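Local structure of possible metal-dependent hydrolase (Veillonella parvula, 3RPC) at residues 77-80 / 81-84; 98-101 / 102-106; 255-258 / 259-262. The protein is probably a zinc-dependent hydrolase of the metallo-beta-lactamase superfamily, holding two zinc ions in its presumed active site. All coordinates share one frame; numbering follows the deposited sequence.

Overall arrangement
Contacts 1 and 2 follow each other along the chain and touch: Trp78 and Ile83 of contact 1 meet Ile103 and Gln106 of contact 2. The centres of the two contacts lie about 12 Å apart. Both are partly buried and helical, contact 1 at the capped start of helix 80-85, contact 2 along helix 97-105 to its end. Contact 3 is a surface turn between strands 253-254 and 261-263, its centre about 30 Å from that of contact 2, on the opposite side of the chain's centre. Contact 1 reaches a zinc ion through His77; contact 2 rests on backbone and hydroxyl bonds, and contact 3 on a beta turn closed by its backbone, with a glutamate carboxylate folded back onto an amide of the same turn.

Contact 1: residues 77-80 / 81-84; sequences HWDD and TAIN. With ZN (zinc ion), chain F.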
ATOM      1  N   HIS A  77      17.412   8.194  -7.115  1.00 16.40           N
ATOM      2  CA  HIS A  77      16.311   9.156  -7.023  1.00 13.83           C
ATOM      3  C   HIS A  77      16.629  10.362  -6.133  1.00 16.13           C
ATOM      4  O   HIS A  77      15.859  11.313  -6.087  1.00 16.51           O
ATOM      5  CB  HIS A  77      15.049   8.450  -6.516  1.00 13.90           C
ATOM      6  CG  HIS A  77      14.600   7.358  -7.425  1.00 13.71           C
ATOM      7  ND1 HIS A  77      13.519   7.489  -8.268  1.00 15.61           N
ATOM      8  CD2 HIS A  77      15.126   6.136  -7.668  1.00 14.20           C
ATOM      9  CE1 HIS A  77      13.392   6.386  -8.985  1.00 16.31           C
ATOM     10  NE2 HIS A  77      14.352   5.551  -8.636  1.00 16.27           N
ATOM     11  N   TRP A  78      17.754  10.305  -5.427  1.00 15.64           N
ATOM     12  CA  TRP A  78      18.113  11.334  -4.454  1.00 15.18           C
ATOM     13  C   TRP A  78      19.569  11.118  -4.080  1.00 16.31           C
ATOM     14  O   TRP A  78      19.906  10.143  -3.400  1.00 18.37           O
ATOM     15  CB  TRP A  78      17.230  11.237  -3.200  1.00 15.51           C
ATOM     16  CG  TRP A  78      17.495  12.304  -2.169  1.00 16.10           C
ATOM     17  CD1 TRP A  78      18.053  12.134  -0.934  1.00 17.31           C
ATOM     18  CD2 TRP A  78      17.206  13.697  -2.293  1.00 17.69           C
ATOM     19  NE1 TRP A  78      18.132  13.345  -0.280  1.00 17.24           N
ATOM     20  CE2 TRP A  78      17.619  14.321  -1.097  1.00 18.53           C
ATOM     21  CE3 TRP A  78      16.646  14.480  -3.307  1.00 16.68           C
ATOM     22  CZ2 TRP A  78      17.483  15.697  -0.887  1.00 17.53           C
ATOM     23  CZ3 TRP A  78      16.514  15.842  -3.102  1.00 16.69           C
ATOM     24  CH2 TRP A  78      16.931  16.436  -1.897  1.00 16.79           C
ATOM     25  N   ASP A  79      20.450  11.992  -4.549  1.00 17.01           N
ATOM     26  CA  ASP A  79      21.875  11.747  -4.332  1.00 18.99           C
ATOM     27  C   ASP A  79      22.601  12.949  -3.739  1.00 19.87           C
ATOM     28  O   ASP A  79      22.018  14.031  -3.600  1.00 17.70           O
ATOM     29  CB  ASP A  79      22.566  11.240  -5.615  1.00 17.61           C
ATOM     30  CG  ASP A  79      22.753  12.322  -6.666  1.00 19.03           C
ATOM     31  OD1 ASP A  79      21.983  13.312  -6.687  1.00 16.79           O
ATOM     32  OD2 ASP A  79      23.676  12.152  -7.498  1.00 19.38           O
ATOM     33  N   ASP A  80      23.863  12.740  -3.374  1.00 19.06           N
ATOM     34  CA  ASP A  80      24.673  13.804  -2.786  1.00 18.40           C
ATOM     35  C   ASP A  80      24.737  15.039  -3.674  1.00 16.58           C
ATOM     36  O   ASP A  80      24.667  16.164  -3.183  1.00 19.02           O
ATOM     37  CB  ASP A  80      26.083  13.300  -2.479  1.00 23.03           C
ATOM     38  CG  ASP A  80      26.147  12.494  -1.196  1.00 37.62           C
ATOM     39  OD1 ASP A  80      25.184  12.566  -0.401  1.00 37.05           O
ATOM     40  OD2 ASP A  80      27.164  11.799  -0.976  1.00 41.41           O
ATOM     41  N   THR A  81      24.848  14.833  -4.980  1.00 18.20           N
ATOM     42  CA  THR A  81      24.906  15.970  -5.890  1.00 17.32           C
ATOM     43  C   THR A  81      23.636  16.801  -5.778  1.00 18.20           C
ATOM     44  O   THR A  81      23.693  18.027  -5.709  1.00 19.26           O
ATOM     45  CB  THR A  81      25.123  15.533  -7.335  1.00 17.55           C
ATOM     46  OG1 THR A  81      26.337  14.772  -7.421  1.00 19.44           O
ATOM     47  CG2 THR A  81      25.205  16.749  -8.247  1.00 16.12           C
ATOM     48  N   ALA A  82      22.489  16.131  -5.740  1.00 17.78           N
ATOM     49  CA  ALA A  82      21.227  16.833  -5.550  1.00 17.64           C
ATOM     50  C   ALA A  82      21.200  17.564  -4.215  1.00 20.10           C
ATOM     51  O   ALA A  82      20.822  18.726  -4.144  1.00 18.67           O
ATOM     52  CB  ALA A  82      20.061  15.858  -5.646  1.00 18.11           C
ATOM     53  N   ILE A  83      21.590  16.868  -3.151  1.00 18.59           N
ATOM     54  CA  ILE A  83      21.585  17.464  -1.814  1.00 18.97           C
ATOM     55  C   ILE A  83      22.388  18.762  -1.787  1.00 21.92           C
ATOM     56  O   ILE A  83      21.981  19.748  -1.163  1.00 21.53           O
ATOM     57  CB  ILE A  83      22.132  16.478  -0.769  1.00 19.19           C
ATOM     58  CG1 ILE A  83      21.124  15.345  -0.539  1.00 19.71           C
ATOM     59  CG2 ILE A  83      22.431  17.195   0.554  1.00 22.32           C
ATOM     60  CD1 ILE A  83      21.767  14.062  -0.060  1.00 21.02           C
ATOM     61  N   ASN A  84      23.514  18.766  -2.489  1.00 19.35           N
ATOM     62  CA  ASN A  84      24.440  19.898  -2.426  1.00 20.30           C
ATOM     63  C   ASN A  84      24.155  20.997  -3.443  1.00 24.93           C
ATOM     64  O   ASN A  84      24.765  22.069  -3.385  1.00 26.28           O
ATOM     65  CB  ASN A  84      25.879  19.403  -2.594  1.00 22.14           C
ATOM     66  CG  ASN A  84      26.349  18.555  -1.421  1.00 26.29           C
ATOM     67  OD1 ASN A  84      25.957  18.783  -0.275  1.00 37.10           O
ATOM     68  ND2 ASN A  84      27.200  17.578  -1.705  1.00 36.34           N
TER
HETATM   69 ZN    ZN F 302      14.840   3.474  -9.205  0.71 16.48          ZN
HETATM   70  O   HOH W   1      25.964  12.194  -6.101  1.00 23.60           O
HETATM   71  O   HOH W   2      15.808   2.857  -7.207  1.00 22.04           O
HETATM   72  O   HOH W   3      15.284   0.991  -9.663  1.00 16.97           O
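Asp79 caps the start of helix 80-85, its carboxylate turned back over the first turn to meet Ala82 N. This N-cap ends the loop that carries the HxHxDH zinc motif of the metallo-beta-lactamase fold. CG of Asp79 sits between its own backbone N and carbonyl carbon (chi1 73°), which brings OD1 within 3.0 Å of Ala82 N; the N-H comes from above the carboxylate plane, 50° out of it. OD1 also accepts from Leu30 N, while OD2 takes a water that in turn accepts from Thr81 N, so both oxygens are held and the carboxylate's rotation is restrained. The side chains of Asp79 and Thr81 lie side by side, pointing the same way, with OD2 of the first 3.7 Å from CB of the second. Asp79 O receives Ile83 N at 2.9 Å, and Asp80 O receives Asn84 N, the first backbone rungs of the helix.

Trp78 crosses Ile83 at about a right angle: CG1 of Ile83 lies 3.7 Å from CZ2 of the indole and approaches the ring obliquely. The indole NE1 gives its hydrogen bond to Gln106 OE1, and Phe108 meets the ring edge-to-face. On the zinc side, Asp27 OD2 pairs with His77 ND1 and helps orient the imidazole, whose NE2 binds the zinc ion at 2.2 Å beside Asp76, Asp168 and His226.

Contact 2: residues 98-101 / 102-106; sequences ADKE and LITSQ
Thr104 turns its hydroxyl back along the helix onto Lys100 O, which already accepts the backbone N of the same threonine. Both donors, Thr104 N and Thr104 OG1, lie at 2.8 Å from Lys100 O, the hydroxyl above the carbonyl plane, 43° out of it. The hydroxyl gets there because OG1 stands anti to the carbonyl carbon of Thr104, beside its backbone N (chi1 -63°).

The other carbonyls of 98-101 each take one rung of helix 97-105: Ala98 O from Leu102 N, Asp99 O from Ile103 N at 3.0 Å, and Glu101 O from Ser105 N. At the helix end Ser105 OG donates to Leu102 O, a short bond of 2.5 Å. Gln106 N, already in the loop, bonds to Ile103 O at 3.0 Å and only weakly to Leu102 O.

The polar ends of Asp99 and Lys100 find partners outside the helix. Lys100 runs out fully extended to give NZ to Val111 O, its CG passing 3.8 Å from Thr104 OG1, and Asp99 OD2 accepts from Gln95 NE2. Ile103 faces the protein interior, against Val94 and Val111 of the neighbouring strands and against Trp78. The helix thus forms the crossover of a beta-alpha-beta unit between strands 92-94 and 111-113.

Two carbonyls, Lys100 O and Leu102 O, are therefore met by a side-chain hydroxyl as well as by an N-H, weakly so at Leu102 O. Thr104 and Ser105 spend their hydroxyl hydrogens within their own helix; polar links to the surroundings include those of Asp99 and Lys100, while Ile103 supplies apolar packing.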
ATOM      1  N   ALA A  98      10.347   8.982   7.851  1.00 18.19           N
ATOM      2  CA  ALA A  98      11.756   8.593   7.770  1.00 18.74           C
ATOM      3  C   ALA A  98      12.488   9.402   6.704  1.00 19.95           C
ATOM      4  O   ALA A  98      13.605   9.881   6.923  1.00 19.55           O
ATOM      5  CB  ALA A  98      11.890   7.104   7.495  1.00 18.60           C
ATOM      6  N   ASP A  99      11.848   9.561   5.550  1.00 18.24           N
ATOM      7  CA  ASP A  99      12.442  10.334   4.469  1.00 19.03           C
ATOM      8  C   ASP A  99      12.497  11.814   4.846  1.00 19.25           C
ATOM      9  O   ASP A  99      13.467  12.493   4.520  1.00 18.83           O
ATOM     10  CB  ASP A  99      11.690  10.119   3.148  1.00 19.33           C
ATOM     11  CG  ASP A  99      11.963   8.748   2.528  1.00 21.28           C
ATOM     12  OD1 ASP A  99      12.623   7.896   3.170  1.00 27.69           O
ATOM     13  OD2 ASP A  99      11.487   8.511   1.400  1.00 19.01           O
ATOM     14  N   LYS A 100      11.469  12.316   5.525  1.00 19.20           N
ATOM     15  CA  LYS A 100      11.503  13.704   5.982  1.00 17.81           C
ATOM     16  C   LYS A 100      12.673  13.909   6.933  1.00 20.94           C
ATOM     17  O   LYS A 100      13.410  14.889   6.821  1.00 21.23           O
ATOM     18  CB  LYS A 100      10.190  14.137   6.653  1.00 17.83           C
ATOM     19  CG  LYS A 100      10.309  15.513   7.318  1.00 20.83           C
ATOM     20  CD  LYS A 100       8.965  16.149   7.567  1.00 23.29           C
ATOM     21  CE  LYS A 100       9.140  17.496   8.280  1.00 24.88           C
ATOM     22  NZ  LYS A 100       7.862  18.252   8.360  1.00 34.25           N
ATOM     23  N   GLU A 101      12.861  12.983   7.863  1.00 21.15           N
ATOM     24  CA  GLU A 101      13.943  13.134   8.835  1.00 20.23           C
ATOM     25  C   GLU A 101      15.291  13.121   8.141  1.00 18.21           C
ATOM     26  O   GLU A 101      16.183  13.920   8.467  1.00 21.16           O
ATOM     27  CB  GLU A 101      13.876  12.046   9.901  1.00 20.91           C
ATOM     28  CG  GLU A 101      12.720  12.237  10.877  1.00 25.57           C
ATOM     29  CD  GLU A 101      12.581  11.084  11.850  1.00 39.99           C
ATOM     30  OE1 GLU A 101      13.347  10.105  11.727  1.00 46.00           O
ATOM     31  OE2 GLU A 101      11.702  11.156  12.734  1.00 42.81           O
ATOM     32  N   LEU A 102      15.442  12.237   7.163  1.00 19.86           N
ATOM     33  CA  LEU A 102      16.698  12.170   6.437  1.00 19.06           C
ATOM     34  C   LEU A 102      16.983  13.486   5.722  1.00 20.80           C
ATOM     35  O   LEU A 102      18.061  14.072   5.860  1.00 20.33           O
ATOM     36  CB  LEU A 102      16.664  11.032   5.419  1.00 17.30           C
ATOM     37  CG  LEU A 102      17.944  10.899   4.589  1.00 21.58           C
ATOM     38  CD1 LEU A 102      19.143  10.581   5.480  1.00 22.25           C
ATOM     39  CD2 LEU A 102      17.779   9.845   3.501  1.00 22.29           C
ATOM     40  N   ILE A 103      16.009  13.951   4.951  1.00 18.54           N
ATOM     41  CA  ILE A 103      16.217  15.131   4.116  1.00 18.03           C
ATOM     42  C   ILE A 103      16.346  16.419   4.947  1.00 21.52           C
ATOM     43  O   ILE A 103      17.137  17.303   4.611  1.00 21.26           O
ATOM     44  CB  ILE A 103      15.151  15.208   2.991  1.00 18.09           C
ATOM     45  CG1 ILE A 103      15.380  14.044   2.017  1.00 18.53           C
ATOM     46  CG2 ILE A 103      15.220  16.551   2.266  1.00 20.42           C
ATOM     47  CD1 ILE A 103      14.343  13.924   0.905  1.00 21.37           C
ATOM     48  N   THR A 104      15.590  16.507   6.036  1.00 19.76           N
ATOM     49  CA  THR A 104      15.767  17.584   7.007  1.00 19.59           C
ATOM     50  C   THR A 104      17.191  17.587   7.560  1.00 23.50           C
ATOM     51  O   THR A 104      17.801  18.650   7.722  1.00 22.70           O
ATOM     52  CB  THR A 104      14.806  17.437   8.196  1.00 19.92           C
ATOM     53  OG1 THR A 104      13.450  17.551   7.741  1.00 23.38           O
ATOM     54  CG2 THR A 104      15.085  18.533   9.233  1.00 20.97           C
ATOM     55  N   SER A 105      17.720  16.403   7.864  1.00 23.31           N
ATOM     56  CA  SER A 105      19.071  16.319   8.423  1.00 23.58           C
ATOM     57  C   SER A 105      20.107  16.769   7.395  1.00 22.78           C
ATOM     58  O   SER A 105      21.251  17.071   7.738  1.00 26.00           O
ATOM     59  CB  SER A 105      19.398  14.905   8.912  1.00 21.54           C
ATOM     60  OG  SER A 105      19.672  14.016   7.831  1.00 22.34           O
ATOM     61  N   GLN A 106      19.693  16.800   6.131  1.00 18.62           N
ATOM     62  CA  GLN A 106      20.567  17.199   5.037  1.00 21.59           C
ATOM     63  C   GLN A 106      20.470  18.700   4.746  1.00 22.84           C
ATOM     64  O   GLN A 106      21.064  19.196   3.789  1.00 24.12           O
ATOM     65  CB  GLN A 106      20.281  16.340   3.793  1.00 21.07           C
ATOM     66  CG  GLN A 106      20.664  14.869   4.005  1.00 20.29           C
ATOM     67  CD  GLN A 106      20.088  13.912   2.969  1.00 20.57           C
ATOM     68  OE1 GLN A 106      19.161  14.245   2.230  1.00 19.77           O
ATOM     69  NE2 GLN A 106      20.646  12.707   2.915  1.00 21.41           N
TER

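Contact 3: residues 255-258 / 259-262; sequences VPED and GETI
The backbone reverses from Glu257 to Glu260 in a type II beta turn, closed by Glu260 N on Glu257 O at 3.0 Å, with Gly259 in the third position at phi 94°, where a CB would clash with Asp258 O.

Glu260 folds its side chain back across the turn. CG lies anti to the backbone N (chi1 177°) and the chain beyond stays extended, which carries OE1 to within 2.9 Å of Glu257 N, a nearly straight bond whose donor stands 38° out of the carboxylate plane. The same oxygen takes a water at 2.7 Å that also donates to Val255 O, and it rests 3.4 Å from Pro256 CA. Backbone and side chain of Glu260 therefore hold Glu257 in two places, through its carbonyl oxygen and its amide.

The turn joins strand 253-254, an outermost strand of one mixed sheet in the metallo-beta-lactamase fold, to strand 261-263, which lies outermost in the other. Gly259, Glu260 and Ile262 bond through their backbones to strand 6-11. Beyond the turn, on its two flanking arms, Pro256 and Ile262 cross at about a right angle, CB of the proline 3.9 Å from CD1 of the isoleucine, and both rest on Ile223 of strand 221-225.

The carboxylates of Glu257 and Glu260 are like charges, with OE2 of the first 5.5 Å from OE1 of the second. Glu257 OE2 forms a salt bridge with Arg241, which probably eases that repulsion, and Asp258 OD1 forms one with Arg237; the guanidinium of Arg241 also reaches Val255 O.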
ATOM      1  N   VAL A 255       8.902   7.673 -25.511  1.00 16.13           N
ATOM      2  CA  VAL A 255      10.166   7.288 -24.893  1.00 14.99           C
ATOM      3  C   VAL A 255      11.116   8.471 -25.047  1.00 18.56           C
ATOM      4  O   VAL A 255      11.918   8.519 -25.983  1.00 18.55           O
ATOM      5  CB  VAL A 255      10.768   6.038 -25.562  1.00 15.88           C
ATOM      6  CG1 VAL A 255      12.006   5.574 -24.814  1.00 16.82           C
ATOM      7  CG2 VAL A 255       9.726   4.918 -25.634  1.00 18.03           C
ATOM      8  N   PRO A 256      11.011   9.454 -24.143  1.00 16.70           N
ATOM      9  CA  PRO A 256      11.792  10.678 -24.366  1.00 16.92           C
ATOM     10  C   PRO A 256      13.285  10.478 -24.166  1.00 17.67           C
ATOM     11  O   PRO A 256      13.708   9.691 -23.322  1.00 16.63           O
ATOM     12  CB  PRO A 256      11.252  11.636 -23.300  1.00 15.48           C
ATOM     13  CG  PRO A 256      10.764  10.705 -22.198  1.00 15.45           C
ATOM     14  CD  PRO A 256      10.147   9.552 -22.956  1.00 16.82           C
ATOM     15  N   GLU A 257      14.079  11.203 -24.950  1.00 16.81           N
ATOM     16  CA  GLU A 257      15.506  11.264 -24.712  1.00 17.95           C
ATOM     17  C   GLU A 257      15.780  12.115 -23.477  1.00 16.17           C
ATOM     18  O   GLU A 257      14.945  12.916 -23.053  1.00 16.88           O
ATOM     19  CB  GLU A 257      16.214  11.891 -25.912  1.00 17.34           C
ATOM     20  CG  GLU A 257      16.034  11.126 -27.212  1.00 20.73           C
ATOM     21  CD  GLU A 257      16.673   9.755 -27.194  1.00 24.91           C
ATOM     22  OE1 GLU A 257      17.612   9.524 -26.413  1.00 28.17           O
ATOM     23  OE2 GLU A 257      16.230   8.886 -27.972  1.00 28.60           O
ATOM     24  N   ASP A 258      16.966  11.949 -22.912  1.00 17.41           N
ATOM     25  CA  ASP A 258      17.399  12.825 -21.836  1.00 17.87           C
ATOM     26  C   ASP A 258      17.402  14.250 -22.365  1.00 18.47           C
ATOM     27  O   ASP A 258      18.034  14.522 -23.389  1.00 18.71           O
ATOM     28  CB  ASP A 258      18.804  12.441 -21.379  1.00 16.04           C
ATOM     29  CG  ASP A 258      18.843  11.126 -20.604  1.00 16.92           C
ATOM     30  OD1 ASP A 258      17.777  10.505 -20.380  1.00 18.44           O
ATOM     31  OD2 ASP A 258      19.956  10.721 -20.197  1.00 19.14           O
ATOM     32  N   GLY A 259      16.708  15.152 -21.672  1.00 16.64           N
ATOM     33  CA  GLY A 259      16.644  16.555 -22.063  1.00 18.46           C
ATOM     34  C   GLY A 259      15.434  16.897 -22.921  1.00 20.75           C
ATOM     35  O   GLY A 259      15.162  18.071 -23.167  1.00 21.83           O
ATOM     36  N   GLU A 260      14.703  15.880 -23.374  1.00 17.43           N
ATOM     37  CA  GLU A 260      13.547  16.103 -24.241  1.00 18.50           C
ATOM     38  C   GLU A 260      12.302  16.566 -23.490  1.00 18.12           C
ATOM     39  O   GLU A 260      11.976  16.046 -22.424  1.00 18.52           O
ATOM     40  CB  GLU A 260      13.216  14.828 -25.031  1.00 20.07           C
ATOM     41  CG  GLU A 260      11.976  14.946 -25.906  1.00 21.12           C
ATOM     42  CD  GLU A 260      11.722  13.697 -26.738  1.00 22.08           C
ATOM     43  OE1 GLU A 260      12.620  12.830 -26.837  1.00 20.03           O
ATOM     44  OE2 GLU A 260      10.611  13.578 -27.297  1.00 26.18           O
ATOM     45  N   THR A 261      11.595  17.530 -24.068  1.00 19.63           N
ATOM     46  CA  THR A 261      10.355  18.032 -23.494  1.00 15.86           C
ATOM     47  C   THR A 261       9.138  17.516 -24.251  1.00 20.20           C
ATOM     48  O   THR A 261       9.098  17.533 -25.487  1.00 22.72           O
ATOM     49  CB  THR A 261      10.338  19.568 -23.512  1.00 20.48           C
ATOM     50  OG1 THR A 261      11.380  20.057 -22.661  1.00 21.71           O
ATOM     51  CG2 THR A 261       8.991  20.110 -23.029  1.00 20.64           C
ATOM     52  N   ILE A 262       8.152  17.045 -23.493  1.00 19.32           N
ATOM     53  CA  ILE A 262       6.871  16.611 -24.038  1.00 20.59           C
ATOM     54  C   ILE A 262       5.772  17.524 -23.505  1.00 20.43           C
ATOM     55  O   ILE A 262       5.603  17.660 -22.293  1.00 19.88           O
ATOM     56  CB  ILE A 262       6.554  15.159 -23.633  1.00 21.56           C
ATOM     57  CG1 ILE A 262       7.649  14.226 -24.145  1.00 21.17           C
ATOM     58  CG2 ILE A 262       5.184  14.744 -24.156  1.00 22.70           C
ATOM     59  CD1 ILE A 262       7.546  12.806 -23.613  1.00 20.87           C
TER
HETATM   60  O   HOH W   4      12.136  10.509 -28.195  1.00 22.49           O